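Beta-mannosidase (Trichoderma harzianum, PDB 4CVU) is a fungal family 2 glycoside hydrolase that probably cleaves terminal beta-linked mannose residues from the non-reducing ends of oligosaccharides. Local coordinates at residues A[653-657]-A[852-856]; A[596-600]-A[644-648]; A[64-68]-A[79-83]. All blocks are in the same frame, centred on the assembly; numbering follows the deposited sequence.

Contact 1 (A[653-657]-A[852-856]). With NAG (2-acetamido-2-deoxy-beta-D-glucopyranose), chain B.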
loop_
_atom_site.group_PDB
_atom_site.type_symbol
_atom_site.label_atom_id
_atom_site.label_comp_id
_atom_site.label_asym_id
_atom_site.label_seq_id
_atom_site.Cartn_x
_atom_site.Cartn_y
_atom_site.Cartn_z
ATOM N N GLU A 653 -15.591 -17.864 -16.892
ATOM C CA GLU A 653 -15.551 -17.982 -18.336
ATOM C C GLU A 653 -16.694 -18.844 -18.808
ATOM O O GLU A 653 -17.251 -18.595 -19.848
ATOM C CB GLU A 653 -14.228 -18.557 -18.843
ATOM C CG GLU A 653 -13.053 -17.592 -18.757
ATOM C CD GLU A 653 -11.717 -18.254 -19.031
ATOM O OE1 GLU A 653 -11.626 -19.506 -19.123
ATOM O OE2 GLU A 653 -10.757 -17.498 -19.185
ATOM N N ARG A 654 -17.067 -19.823 -18.004
ATOM C CA ARG A 654 -18.110 -20.779 -18.413
ATOM C C ARG A 654 -19.514 -20.198 -18.320
ATOM O O ARG A 654 -20.374 -20.582 -19.112
ATOM C CB ARG A 654 -18.036 -22.042 -17.588
ATOM C CG ARG A 654 -19.053 -23.101 -18.003
ATOM C CD ARG A 654 -18.921 -24.359 -17.148
ATOM N NE ARG A 654 -17.801 -25.211 -17.548
ATOM C CZ ARG A 654 -17.861 -26.177 -18.479
ATOM N NH1 ARG A 654 -18.974 -26.432 -19.147
ATOM N NH2 ARG A 654 -16.775 -26.882 -18.753
ATOM N N TYR A 655 -19.723 -19.247 -17.400
ATOM C CA TYR A 655 -21.070 -18.809 -17.046
ATOM C C TYR A 655 -21.369 -17.317 -17.136
ATOM O O TYR A 655 -22.528 -16.952 -17.394
ATOM C CB TYR A 655 -21.417 -19.287 -15.623
ATOM C CG TYR A 655 -21.508 -20.786 -15.503
ATOM C CD1 TYR A 655 -22.568 -21.496 -16.072
ATOM C CD2 TYR A 655 -20.547 -21.492 -14.823
ATOM C CE1 TYR A 655 -22.654 -22.878 -15.942
ATOM C CE2 TYR A 655 -20.619 -22.859 -14.705
ATOM C CZ TYR A 655 -21.660 -23.550 -15.269
ATOM O OH TYR A 655 -21.709 -24.909 -15.124
ATOM N N TYR A 656 -20.353 -16.474 -16.942
ATOM C CA TYR A 656 -20.559 -15.026 -16.794
ATOM C C TYR A 656 -19.785 -14.164 -17.790
ATOM O O TYR A 656 -18.727 -14.546 -18.258
ATOM C CB TYR A 656 -20.218 -14.599 -15.373
ATOM C CG TYR A 656 -21.138 -15.235 -14.385
ATOM C CD1 TYR A 656 -22.341 -14.641 -14.055
ATOM C CD2 TYR A 656 -20.849 -16.486 -13.861
ATOM C CE1 TYR A 656 -23.241 -15.255 -13.174
ATOM C CE2 TYR A 656 -21.718 -17.120 -12.995
ATOM C CZ TYR A 656 -22.914 -16.513 -12.664
ATOM O OH TYR A 656 -23.743 -17.182 -11.811
ATOM N N PRO A 657 -20.289 -12.963 -18.089
ATOM C CA PRO A 657 -19.527 -12.190 -19.063
ATOM C C PRO A 657 -18.109 -12.021 -18.534
ATOM O O PRO A 657 -17.935 -11.943 -17.339
ATOM C CB PRO A 657 -20.291 -10.863 -19.138
ATOM C CG PRO A 657 -21.670 -11.186 -18.628
ATOM C CD PRO A 657 -21.455 -12.226 -17.586
ATOM N N VAL A 852 -31.228 -19.065 -20.021
ATOM C CA VAL A 852 -29.864 -19.311 -20.493
ATOM C C VAL A 852 -28.886 -18.922 -19.381
ATOM O O VAL A 852 -29.297 -18.370 -18.374
ATOM C CB VAL A 852 -29.550 -18.501 -21.771
ATOM C CG1 VAL A 852 -30.420 -18.974 -22.933
ATOM C CG2 VAL A 852 -29.733 -17.010 -21.516
ATOM N N TRP A 853 -27.597 -19.195 -19.584
ATOM C CA TRP A 853 -26.576 -18.801 -18.612
ATOM C C TRP A 853 -26.411 -17.292 -18.693
ATOM O O TRP A 853 -26.684 -16.689 -19.734
ATOM C CB TRP A 853 -25.247 -19.519 -18.851
ATOM C CG TRP A 853 -25.417 -20.999 -18.801
ATOM C CD1 TRP A 853 -25.243 -21.871 -19.822
ATOM C CD2 TRP A 853 -25.862 -21.778 -17.674
ATOM N NE1 TRP A 853 -25.528 -23.155 -19.400
ATOM C CE2 TRP A 853 -25.907 -23.123 -18.088
ATOM C CE3 TRP A 853 -26.194 -21.469 -16.352
ATOM C CZ2 TRP A 853 -26.302 -24.163 -17.233
ATOM C CZ3 TRP A 853 -26.589 -22.502 -15.495
ATOM C CH2 TRP A 853 -26.642 -23.832 -15.945
ATOM N N PRO A 854 -25.977 -16.671 -17.595
ATOM C CA PRO A 854 -25.840 -15.218 -17.640
ATOM C C PRO A 854 -25.026 -14.723 -18.829
ATOM O O PRO A 854 -25.387 -13.700 -19.421
ATOM C CB PRO A 854 -25.173 -14.871 -16.310
ATOM C CG PRO A 854 -25.539 -15.981 -15.401
ATOM C CD PRO A 854 -25.776 -17.224 -16.237
ATOM N N ASN A 855 -23.966 -15.443 -19.221
ATOM C CA ASN A 855 -23.152 -15.016 -20.373
ATOM C C ASN A 855 -23.820 -15.084 -21.725
ATOM O O ASN A 855 -23.257 -14.623 -22.699
ATOM C CB ASN A 855 -21.776 -15.746 -20.435
ATOM C CG ASN A 855 -21.899 -17.259 -20.562
ATOM O OD1 ASN A 855 -22.998 -17.817 -20.623
ATOM N ND2 ASN A 855 -20.759 -17.934 -20.514
ATOM N N GLN A 856 -25.000 -15.681 -21.799
ATOM C CA GLN A 856 -25.735 -15.802 -23.044
ATOM C C GLN A 856 -26.871 -14.782 -23.156
ATOM O O GLN A 856 -27.449 -14.617 -24.237
ATOM C CB GLN A 856 -26.296 -17.211 -23.129
ATOM C CG GLN A 856 -25.186 -18.244 -23.274
ATOM C CD GLN A 856 -25.685 -19.679 -23.236
ATOM O OE1 GLN A 856 -26.427 -20.097 -22.328
ATOM N NE2 GLN A 856 -25.230 -20.460 -24.201
HETATM C C1 NAG B . -5.342 -20.508 -17.620
HETATM C C2 NAG B . -5.148 -22.021 -17.675
HETATM C C3 NAG B . -5.521 -22.604 -19.014
HETATM C C4 NAG B . -6.908 -22.145 -19.412
HETATM C C5 NAG B . -6.965 -20.629 -19.366
HETATM C C6 NAG B . -8.375 -20.137 -19.691
HETATM C C7 NAG B . -3.374 -23.181 -16.438
HETATM C C8 NAG B . -1.894 -23.340 -16.256
HETATM N N2 NAG B . -3.765 -22.321 -17.391
HETATM O O3 NAG B . -5.537 -23.995 -18.882
HETATM O O4 NAG B . -7.208 -22.607 -20.712
HETATM O O5 NAG B . -6.634 -20.161 -18.069
HETATM O O6 NAG B . -8.425 -18.755 -19.432
HETATM O O7 NAG B . -4.144 -23.846 -15.741
HETATM O O HOH W 1 -18.222 -16.102 -20.475
#
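Y655 and W853 form a T-shaped (edge-to-face) aromatic pair where the C-terminal end of helix 638-655 docks on the loop linking two beta domains, from strand 841-849 of one four-stranded antiparallel sheet to strand 864-869 of the next. Their ring planes stand at 74°, and Y655 presents its CD1-CE1 edge: CD1 lies 3.6 Å from W853 CE3, while CE1 stands over the centre of the indole face. The neighbouring ring of Y656 takes the proline, its CE1 coming within 3.3 Å of P854 CG.

Beside these apolar contacts N855 serves the last carbonyls of the helix. Its backbone N donates to Y655 O at 2.8 Å, and its side-chain ND2 makes a weak bond to R654 O at 3.0 Å. The chi1 of 60°, with CG between the backbone N and the carbonyl carbon, folds the amide back toward the helix end and brings ND2 to R654 O. A water accepts from the same ND2 and donates to E653 O and Y656 O, linking the final turn to the chain that leaves it.

Further out, Y655 OH bonds to T577 O and Y656 OH to D681, fixing the far ends of both tyrosines. F581 adds a second edge-to-face ring to Y655, and Y748 another to W853. On the glycan side, the extended E653 receives a hydrogen bond from NAG O6 at OE2, 2.7 Å long.

Contact 2 (A[596-600]-A[644-648]). With NAG (2-acetamido-2-deoxy-beta-D-glucopyranose), chain B.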
loop_
_atom_site.group_PDB
_atom_site.type_symbol
_atom_site.label_atom_id
_atom_site.label_comp_id
_atom_site.label_asym_id
_atom_site.label_seq_id
_atom_site.Cartn_x
_atom_site.Cartn_y
_atom_site.Cartn_z
ATOM N N GLY A 596 -19.028 -25.075 -0.522
ATOM C CA GLY A 596 -18.566 -23.801 -1.128
ATOM C C GLY A 596 -17.629 -23.861 -2.314
ATOM O O GLY A 596 -17.339 -24.941 -2.860
ATOM N N PHE A 597 -17.246 -22.660 -2.761
ATOM C CA PHE A 597 -16.365 -22.385 -3.901
ATOM C C PHE A 597 -15.705 -21.044 -3.501
ATOM O O PHE A 597 -16.399 -20.258 -2.887
ATOM C CB PHE A 597 -17.193 -22.159 -5.130
ATOM C CG PHE A 597 -16.466 -22.396 -6.427
ATOM C CD1 PHE A 597 -15.781 -21.411 -7.049
ATOM C CD2 PHE A 597 -16.491 -23.674 -7.016
ATOM C CE1 PHE A 597 -15.108 -21.636 -8.235
ATOM C CE2 PHE A 597 -15.857 -23.907 -8.187
ATOM C CZ PHE A 597 -15.161 -22.912 -8.820
ATOM N N ILE A 598 -14.425 -20.759 -3.802
ATOM C CA ILE A 598 -13.789 -19.451 -3.419
ATOM C C ILE A 598 -14.128 -18.266 -4.295
ATOM O O ILE A 598 -14.527 -18.470 -5.468
ATOM C CB ILE A 598 -12.268 -19.575 -3.292
ATOM C CG1 ILE A 598 -11.639 -19.835 -4.668
ATOM C CG2 ILE A 598 -11.898 -20.687 -2.321
ATOM C CD1 ILE A 598 -10.139 -19.616 -4.742
ATOM N N SER A 599 -13.954 -16.999 -3.850
ATOM C CA SER A 599 -14.143 -15.961 -4.796
ATOM C C SER A 599 -13.208 -14.823 -4.281
ATOM O O SER A 599 -12.817 -14.854 -3.115
ATOM C CB SER A 599 -15.606 -15.510 -4.754
ATOM O OG SER A 599 -15.938 -14.827 -3.503
ATOM N N MET A 600 -12.865 -13.907 -5.178
ATOM C CA MET A 600 -12.009 -12.766 -4.843
ATOM C C MET A 600 -12.725 -11.856 -3.914
ATOM O O MET A 600 -13.938 -11.714 -3.994
ATOM C CB MET A 600 -11.731 -11.955 -6.106
ATOM C CG MET A 600 -10.733 -12.422 -7.108
ATOM S SD MET A 600 -9.152 -12.705 -6.418
ATOM C CE MET A 600 -8.093 -12.891 -7.815
ATOM N N GLY A 644 -6.070 -22.476 -7.700
ATOM C CA GLY A 644 -7.289 -21.813 -7.231
ATOM C C GLY A 644 -7.660 -20.690 -8.146
ATOM O O GLY A 644 -8.866 -20.508 -8.440
ATOM N N GLN A 645 -6.662 -19.851 -8.479
ATOM C CA GLN A 645 -6.792 -18.837 -9.519
ATOM C C GLN A 645 -7.501 -19.375 -10.772
ATOM O O GLN A 645 -8.392 -18.709 -11.347
ATOM C CB GLN A 645 -5.434 -18.278 -9.916
ATOM C CG GLN A 645 -4.693 -17.585 -8.796
ATOM C CD GLN A 645 -5.467 -16.420 -8.245
ATOM O OE1 GLN A 645 -6.058 -16.490 -7.167
ATOM N NE2 GLN A 645 -5.496 -15.354 -8.998
ATOM N N VAL A 646 -7.115 -20.566 -11.193
ATOM C CA VAL A 646 -7.696 -21.206 -12.371
ATOM C C VAL A 646 -9.152 -21.609 -12.150
ATOM O O VAL A 646 -9.978 -21.439 -13.039
ATOM C CB VAL A 646 -6.845 -22.404 -12.833
ATOM C CG1 VAL A 646 -7.567 -23.273 -13.882
ATOM C CG2 VAL A 646 -5.533 -21.894 -13.407
ATOM N N GLU A 647 -9.471 -22.150 -10.985
ATOM C CA GLU A 647 -10.876 -22.506 -10.681
ATOM C C GLU A 647 -11.783 -21.293 -10.821
ATOM O O GLU A 647 -12.838 -21.330 -11.447
ATOM C CB GLU A 647 -11.011 -23.131 -9.301
ATOM C CG GLU A 647 -10.509 -24.584 -9.210
ATOM C CD GLU A 647 -10.436 -25.100 -7.767
ATOM O OE1 GLU A 647 -10.794 -24.356 -6.822
ATOM O OE2 GLU A 647 -10.043 -26.276 -7.567
ATOM N N MET A 648 -11.378 -20.149 -10.265
ATOM C CA MET A 648 -12.232 -19.011 -10.371
ATOM C C MET A 648 -12.358 -18.551 -11.807
ATOM O O MET A 648 -13.445 -18.135 -12.247
ATOM C CB MET A 648 -11.665 -17.868 -9.465
ATOM C CG MET A 648 -11.742 -18.181 -8.002
ATOM S SD MET A 648 -11.238 -16.657 -7.077
ATOM C CE MET A 648 -9.537 -16.884 -7.446
HETATM C C1 NAG B . -5.342 -20.508 -17.620
HETATM C C2 NAG B . -5.148 -22.021 -17.675
HETATM C C3 NAG B . -5.521 -22.604 -19.014
HETATM C C4 NAG B . -6.908 -22.145 -19.412
HETATM C C5 NAG B . -6.965 -20.629 -19.366
HETATM C C6 NAG B . -8.375 -20.137 -19.691
HETATM C C7 NAG B . -3.374 -23.181 -16.438
HETATM C C8 NAG B . -1.894 -23.340 -16.256
HETATM N N2 NAG B . -3.765 -22.321 -17.391
HETATM O O3 NAG B . -5.537 -23.995 -18.882
HETATM O O4 NAG B . -7.208 -22.607 -20.712
HETATM O O5 NAG B . -6.634 -20.161 -18.069
HETATM O O6 NAG B . -8.425 -18.755 -19.432
HETATM O O7 NAG B . -4.144 -23.846 -15.741
HETATM O O HOH W 2 -13.196 -22.763 -5.729
#
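F597 meets helix 638-655 with the rim of its ring. The backbone oxygen E647 O lies in the ring plane, 3.8 Å from F597 CZ. CG is set anti to the backbone N (chi1 -157°), which directs the ring at the helix. A water sits over the centre of one ring face, 3.1 Å above the plane; it accepts from I598 N and donates to E647 OE1, bridging loop and helix where no direct hydrogen bond does. The other carboxylate oxygen, E647 OE2, bonds to Y629 OH.

I598 points toward the helix and crosses M648 at about a right angle, its CG1 lying 3.7 Å from M648 CG. Its CD1 reaches on to M648 CE and, at 4.0 Å, to G644 O.

S599 turns its side chain away, with OG bonded to Q679 and K727, and offers backbone instead: S599 CA is 3.8 Å from M648 SD. That sulfur also nears M600 N, which bonds to T675 OG1. M600, bent at chi2 (-55°), brings its CE to 3.8 Å from Q645 NE2, an amide engaged by N618 and N626, and to 4.3 Å from M648 CE. Were M648 shortened to an alanine, I598 CG1 and S599 CA would probably be left facing a gap and the M600 methyl would lose a neighbour. V646 CG2, on the same helix, lies 3.3 Å from O7 of a protein-attached NAG.

Across this buried seam, joining the loop after strand 592-595 to the helix, probably within the catalytic (beta/alpha)8 barrel domain of family 2 enzymes, contact is carried by aliphatic carbons, the M648 sulfur and the F597 rim, partly against backbone atoms. The junction therefore appears to depend on shape, with the polar groups satisfied by neighbours and one water.

Contact 3 (A[64-68]-A[79-83])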
loop_
_atom_site.group_PDB
_atom_site.type_symbol
_atom_site.label_atom_id
_atom_site.label_comp_id
_atom_site.label_asym_id
_atom_site.label_seq_id
_atom_site.Cartn_x
_atom_site.Cartn_y
_atom_site.Cartn_z
ATOM N N ALA A 64 4.967 -0.601 17.807
ATOM C CA ALA A 64 6.226 0.178 17.932
ATOM C C ALA A 64 6.874 0.592 16.591
ATOM O O ALA A 64 7.870 1.298 16.580
ATOM C CB ALA A 64 7.246 -0.589 18.777
ATOM N N GLY A 65 6.327 0.138 15.481
ATOM C CA GLY A 65 6.832 0.537 14.170
ATOM C C GLY A 65 7.976 -0.333 13.662
ATOM O O GLY A 65 8.607 -0.002 12.663
ATOM N N VAL A 66 8.206 -1.460 14.324
ATOM C CA VAL A 66 9.253 -2.395 13.908
ATOM C C VAL A 66 8.782 -3.177 12.668
ATOM O O VAL A 66 9.563 -3.500 11.771
ATOM C CB VAL A 66 9.625 -3.355 15.034
ATOM C CG1 VAL A 66 10.661 -4.363 14.557
ATOM C CG2 VAL A 66 10.155 -2.582 16.251
ATOM N N ILE A 67 7.491 -3.466 12.613
ATOM C CA ILE A 67 6.930 -4.081 11.429
ATOM C C ILE A 67 5.673 -3.349 10.949
ATOM O O ILE A 67 5.073 -2.570 11.702
ATOM C CB ILE A 67 6.644 -5.575 11.674
ATOM C CG1 ILE A 67 5.524 -5.777 12.700
ATOM C CG2 ILE A 67 7.916 -6.259 12.139
ATOM C CD1 ILE A 67 5.086 -7.252 12.830
ATOM N N GLY A 68 5.296 -3.603 9.696
ATOM C CA GLY A 68 4.036 -3.126 9.176
ATOM C C GLY A 68 2.902 -4.097 9.513
ATOM O O GLY A 68 3.110 -5.168 10.121
ATOM N N LEU A 79 7.659 -12.149 7.533
ATOM C CA LEU A 79 7.631 -12.054 9.005
ATOM C C LEU A 79 8.004 -13.343 9.767
ATOM O O LEU A 79 7.907 -13.387 10.991
ATOM C CB LEU A 79 6.260 -11.566 9.477
ATOM C CG LEU A 79 5.870 -10.181 8.966
ATOM C CD1 LEU A 79 4.547 -9.819 9.576
ATOM C CD2 LEU A 79 6.891 -9.111 9.327
ATOM N N ARG A 80 8.464 -14.369 9.054
ATOM C CA ARG A 80 8.719 -15.650 9.682
ATOM C C ARG A 80 9.862 -15.623 10.717
ATOM O O ARG A 80 9.891 -16.449 11.628
ATOM C CB ARG A 80 8.963 -16.725 8.624
ATOM C CG ARG A 80 7.689 -17.169 7.956
ATOM C CD ARG A 80 7.971 -18.259 6.940
ATOM N NE ARG A 80 6.717 -18.823 6.404
ATOM C CZ ARG A 80 6.666 -19.531 5.279
ATOM N NH1 ARG A 80 7.799 -19.794 4.617
ATOM N NH2 ARG A 80 5.500 -20.011 4.809
ATOM N N TRP A 81 10.744 -14.629 10.638
ATOM C CA TRP A 81 11.739 -14.438 11.684
ATOM C C TRP A 81 11.145 -14.247 13.072
ATOM O O TRP A 81 11.852 -14.362 14.080
ATOM C CB TRP A 81 12.634 -13.244 11.373
ATOM C CG TRP A 81 11.931 -11.912 11.220
ATOM C CD1 TRP A 81 11.382 -11.407 10.086
ATOM C CD2 TRP A 81 11.803 -10.899 12.212
ATOM N NE1 TRP A 81 10.881 -10.135 10.317
ATOM C CE2 TRP A 81 11.111 -9.823 11.632
ATOM C CE3 TRP A 81 12.162 -10.817 13.546
ATOM C CZ2 TRP A 81 10.799 -8.658 12.350
ATOM C CZ3 TRP A 81 11.853 -9.665 14.260
ATOM C CH2 TRP A 81 11.190 -8.608 13.663
ATOM N N ILE A 82 9.865 -13.899 13.142
ATOM C CA ILE A 82 9.209 -13.686 14.411
ATOM C C ILE A 82 8.812 -15.016 15.013
ATOM O O ILE A 82 9.200 -15.322 16.144
ATOM C CB ILE A 82 7.985 -12.740 14.266
ATOM C CG1 ILE A 82 8.477 -11.316 13.963
ATOM C CG2 ILE A 82 7.158 -12.736 15.530
ATOM C CD1 ILE A 82 7.403 -10.355 13.470
ATOM N N ALA A 83 8.069 -15.836 14.270
ATOM C CA ALA A 83 7.661 -17.148 14.792
ATOM C C ALA A 83 8.877 -18.041 15.122
ATOM O O ALA A 83 8.771 -18.937 15.940
ATOM C CB ALA A 83 6.785 -17.860 13.773
#
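I67 supplies most of the apolar contact with the turn formed by 79-83, dividing its two branches among three side chains. CG2 lies 3.8 Å from W81 CZ2 and 4.1 Å from L79 CD2, while the other branch ends with CD1 tip to tip against I82 CD1 at 3.9 Å. This division follows from chi1 (67°), which places CG1 between the backbone N and the carbonyl carbon and CG2 anti to that carbon. V66 adds a looser touch: its CG1 approaches the indole edge near the ring plane, 4.4 Å from W81 CH2. Within 79-83, I82 CG1 covers part of one W81 face.

The segments belong to the galactose-binding-like domain, and 64-68 begins where helix 57-63 finishes in a Schellman motif: G65 has positive phi (87°) and two bonds run back into the last turn. The chain then swings V66 and I67 toward the second segment.

Hydrogen bonds hold each side separately, none passing between the two segments. I82 N donates to L79 O at 3.0 Å, and I67 O is bonded to H62 ND1 of helix 57-63. G65 O receives a weak hydrogen bond from R636 NH1 of the second subunit.

Overall arrangement
Contacts 1 and 2 share helix 638-655, their centres about 16 Å apart, and both touch the same NAG, through E653 and V646 respectively. They use the helix differently. Contact 2 meets one turn in its middle part in a buried, apolar interface with a bridging water, whereas contact 1 engages its C-terminal end, partly buried, where terminal carbonyls need donors and aromatic rings gather. Contact 3 lies farther off, with about 30 Å between its centre and that of contact 2 and about 45 Å to contact 1. It is local in sequence, partly buried and apolar across its segments, and among the three it alone has a neighbour in the second subunit.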